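Local structure of alpha-ketoglutarate-dependent 2,4-dichlorophenoxyacetate dioxygenase (Bradyrhizobium diazoefficiens, 5BKE) at residues Glu161-Val166 and Arg206-Tyr211. The protein is probably a metal- and 2-oxoglutarate-dependent dioxygenase of the TfdA family, linked to the breakdown of aryloxyalkanoate herbicides. Sequence-based numbering, arbitrary orientation.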
loop_
_atom_site.group_PDB
_atom_site.type_symbol
_atom_site.label_atom_id
_atom_site.label_comp_id
_atom_site.label_asym_id
_atom_site.label_seq_id
_atom_site.Cartn_x
_atom_site.Cartn_y
_atom_site.Cartn_z
ATOM N N GLU C 161 14.034 -23.888 -10.411
ATOM C CA GLU C 161 14.528 -24.991 -11.246
ATOM C C GLU C 161 16.045 -24.889 -11.485
ATOM O O GLU C 161 16.769 -25.877 -11.326
ATOM C CB GLU C 161 13.758 -25.049 -12.583
ATOM C CG GLU C 161 14.282 -26.062 -13.614
ATOM C CD GLU C 161 13.675 -25.916 -15.014
ATOM O OE1 GLU C 161 13.069 -24.860 -15.338
ATOM O OE2 GLU C 161 13.816 -26.874 -15.811
ATOM N N ILE C 162 16.513 -23.691 -11.834
ATOM C CA ILE C 162 17.904 -23.487 -12.258
ATOM C C ILE C 162 18.932 -23.263 -11.132
ATOM O O ILE C 162 20.134 -23.390 -11.362
ATOM C CB ILE C 162 18.015 -22.373 -13.343
ATOM C CG1 ILE C 162 17.648 -20.991 -12.771
ATOM C CG2 ILE C 162 17.184 -22.745 -14.579
ATOM C CD1 ILE C 162 17.935 -19.831 -13.699
ATOM N N GLU C 163 18.452 -22.964 -9.920
ATOM C CA GLU C 163 19.298 -22.490 -8.809
ATOM C C GLU C 163 20.610 -23.264 -8.590
ATOM O O GLU C 163 21.671 -22.648 -8.461
ATOM C CB GLU C 163 18.474 -22.372 -7.504
ATOM C CG GLU C 163 19.234 -21.936 -6.243
ATOM C CD GLU C 163 19.810 -20.519 -6.301
ATOM O OE1 GLU C 163 19.163 -19.606 -6.859
ATOM O OE2 GLU C 163 20.924 -20.303 -5.764
ATOM N N ASP C 164 20.533 -24.593 -8.570
ATOM C CA ASP C 164 21.695 -25.433 -8.237
ATOM C C ASP C 164 22.298 -26.165 -9.435
ATOM O O ASP C 164 23.216 -26.974 -9.273
ATOM C CB ASP C 164 21.347 -26.424 -7.116
ATOM C CG ASP C 164 20.968 -25.724 -5.813
ATOM O OD1 ASP C 164 21.834 -25.058 -5.212
ATOM O OD2 ASP C 164 19.799 -25.833 -5.394
ATOM N N LEU C 165 21.804 -25.863 -10.634
ATOM C CA LEU C 165 22.305 -26.502 -11.851
ATOM C C LEU C 165 23.757 -26.127 -12.196
ATOM O O LEU C 165 24.208 -24.998 -11.954
ATOM C CB LEU C 165 21.357 -26.246 -13.027
ATOM C CG LEU C 165 19.930 -26.817 -12.929
ATOM C CD1 LEU C 165 19.156 -26.531 -14.213
ATOM C CD2 LEU C 165 19.909 -28.309 -12.605
ATOM N N VAL C 166 24.484 -27.107 -12.723
ATOM C CA VAL C 166 25.887 -26.941 -13.102
ATOM C C VAL C 166 26.044 -27.238 -14.601
ATOM O O VAL C 166 25.516 -28.242 -15.105
ATOM C CB VAL C 166 26.821 -27.829 -12.225
ATOM C CG1 VAL C 166 28.268 -27.768 -12.688
ATOM C CG2 VAL C 166 26.761 -27.406 -10.759
ATOM N N ARG C 206 26.275 -8.622 -4.768
ATOM C CA ARG C 206 25.523 -9.869 -4.552
ATOM C C ARG C 206 24.304 -10.107 -5.464
ATOM O O ARG C 206 23.486 -11.004 -5.195
ATOM C CB ARG C 206 25.180 -10.060 -3.063
ATOM C CG ARG C 206 26.412 -10.260 -2.180
ATOM C CD ARG C 206 26.049 -10.700 -0.771
ATOM N NE ARG C 206 25.443 -12.039 -0.739
ATOM C CZ ARG C 206 26.116 -13.188 -0.667
ATOM N NH1 ARG C 206 27.444 -13.200 -0.623
ATOM N NH2 ARG C 206 25.452 -14.334 -0.649
ATOM N N ARG C 207 24.203 -9.330 -6.548
ATOM C CA ARG C 207 23.204 -9.586 -7.596
ATOM C C ARG C 207 23.435 -10.981 -8.167
ATOM O O ARG C 207 24.583 -11.377 -8.405
ATOM C CB ARG C 207 23.287 -8.556 -8.725
ATOM C CG ARG C 207 22.886 -7.127 -8.359
ATOM C CD ARG C 207 21.379 -6.909 -8.328
ATOM N NE ARG C 207 20.707 -7.124 -9.614
ATOM C CZ ARG C 207 20.656 -6.246 -10.614
ATOM N NH1 ARG C 207 21.256 -5.065 -10.514
ATOM N NH2 ARG C 207 20.002 -6.550 -11.727
ATOM N N LYS C 208 22.345 -11.726 -8.335
ATOM C CA LYS C 208 22.358 -13.009 -9.017
ATOM C C LYS C 208 22.299 -12.789 -10.527
ATOM O O LYS C 208 21.706 -11.820 -11.001
ATOM C CB LYS C 208 21.176 -13.867 -8.573
ATOM C CG LYS C 208 21.308 -14.475 -7.195
ATOM C CD LYS C 208 20.258 -15.556 -7.003
ATOM C CE LYS C 208 20.634 -16.472 -5.854
ATOM N NZ LYS C 208 19.505 -17.360 -5.467
ATOM N N SER C 209 22.922 -13.689 -11.282
ATOM C CA SER C 209 22.942 -13.584 -12.740
ATOM C C SER C 209 23.081 -14.943 -13.403
ATOM O O SER C 209 23.632 -15.897 -12.821
ATOM C CB SER C 209 24.040 -12.622 -13.217
ATOM O OG SER C 209 25.319 -13.067 -12.801
ATOM N N LEU C 210 22.547 -15.021 -14.617
ATOM C CA LEU C 210 22.636 -16.209 -15.451
ATOM C C LEU C 210 24.047 -16.319 -16.019
ATOM O O LEU C 210 24.532 -15.402 -16.674
ATOM C CB LEU C 210 21.600 -16.139 -16.582
ATOM C CG LEU C 210 20.113 -16.274 -16.204
ATOM C CD1 LEU C 210 19.186 -15.886 -17.360
ATOM C CD2 LEU C 210 19.815 -17.694 -15.748
ATOM N N TYR C 211 24.707 -17.440 -15.753
ATOM C CA TYR C 211 26.051 -17.662 -16.268
ATOM C C TYR C 211 25.924 -18.434 -17.562
ATOM O O TYR C 211 26.085 -19.660 -17.614
ATOM C CB TYR C 211 26.951 -18.376 -15.250
ATOM C CG TYR C 211 28.437 -18.363 -15.602
ATOM C CD1 TYR C 211 28.919 -17.711 -16.757
ATOM C CD2 TYR C 211 29.365 -18.988 -14.768
ATOM C CE1 TYR C 211 30.268 -17.700 -17.070
ATOM C CE2 TYR C 211 30.718 -18.977 -15.067
ATOM C CZ TYR C 211 31.167 -18.329 -16.213
ATOM O OH TYR C 211 32.516 -18.310 -16.483
#
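A chi1 of 178° in Glu163 sets CG opposite the backbone N, and the bend at chi2 (64°) brings the carboxylate up to Lys208 NZ, the ammonium end of a chain that runs extended beyond CG. The two side chains cross at about a right angle and meet near their ends. Lys208 NZ donates a hydrogen bond to Glu163 OE1 at 2.7 Å, within a salt bridge. The approach is on the syn side of that oxygen but 35° out of the carboxylate plane, and Glu163 OE2 stands farther from Lys208 NZ, at 3.3 Å, so the grip is lopsided.

The second point of contact is apolar: Ile162 CD1 touches Leu210 CD2 at 3.5 Å, methyl against methyl, again with the side chains at roughly a right angle. Both residues are buried, and Val199 of strand 194-201 also packs on Ile162. The backbones stay well apart, with 9.2 Å between Ile162 CA and Leu210 CA, and side chains do all the joining. Thus helix 156-162 and the type I turn Ile162-Leu165 (Leu165 N to Ile162 O, 3.1 Å) are tied to strand 208-210, outermost within this chain in an antiparallel sheet with 194-201. Tyr151 of helix 147-152 touches both Glu163 and Lys208.

Replacing Glu163 by an alanine removes the carboxylate and would probably leave the Lys208 ammonium without this partner and its long chain freer to swing. Away from the manganese site, turn and strand are thus joined by two unlike links: a partly exposed ion pair, hydrogen-bonded through one carboxylate oxygen, and a buried methyl contact.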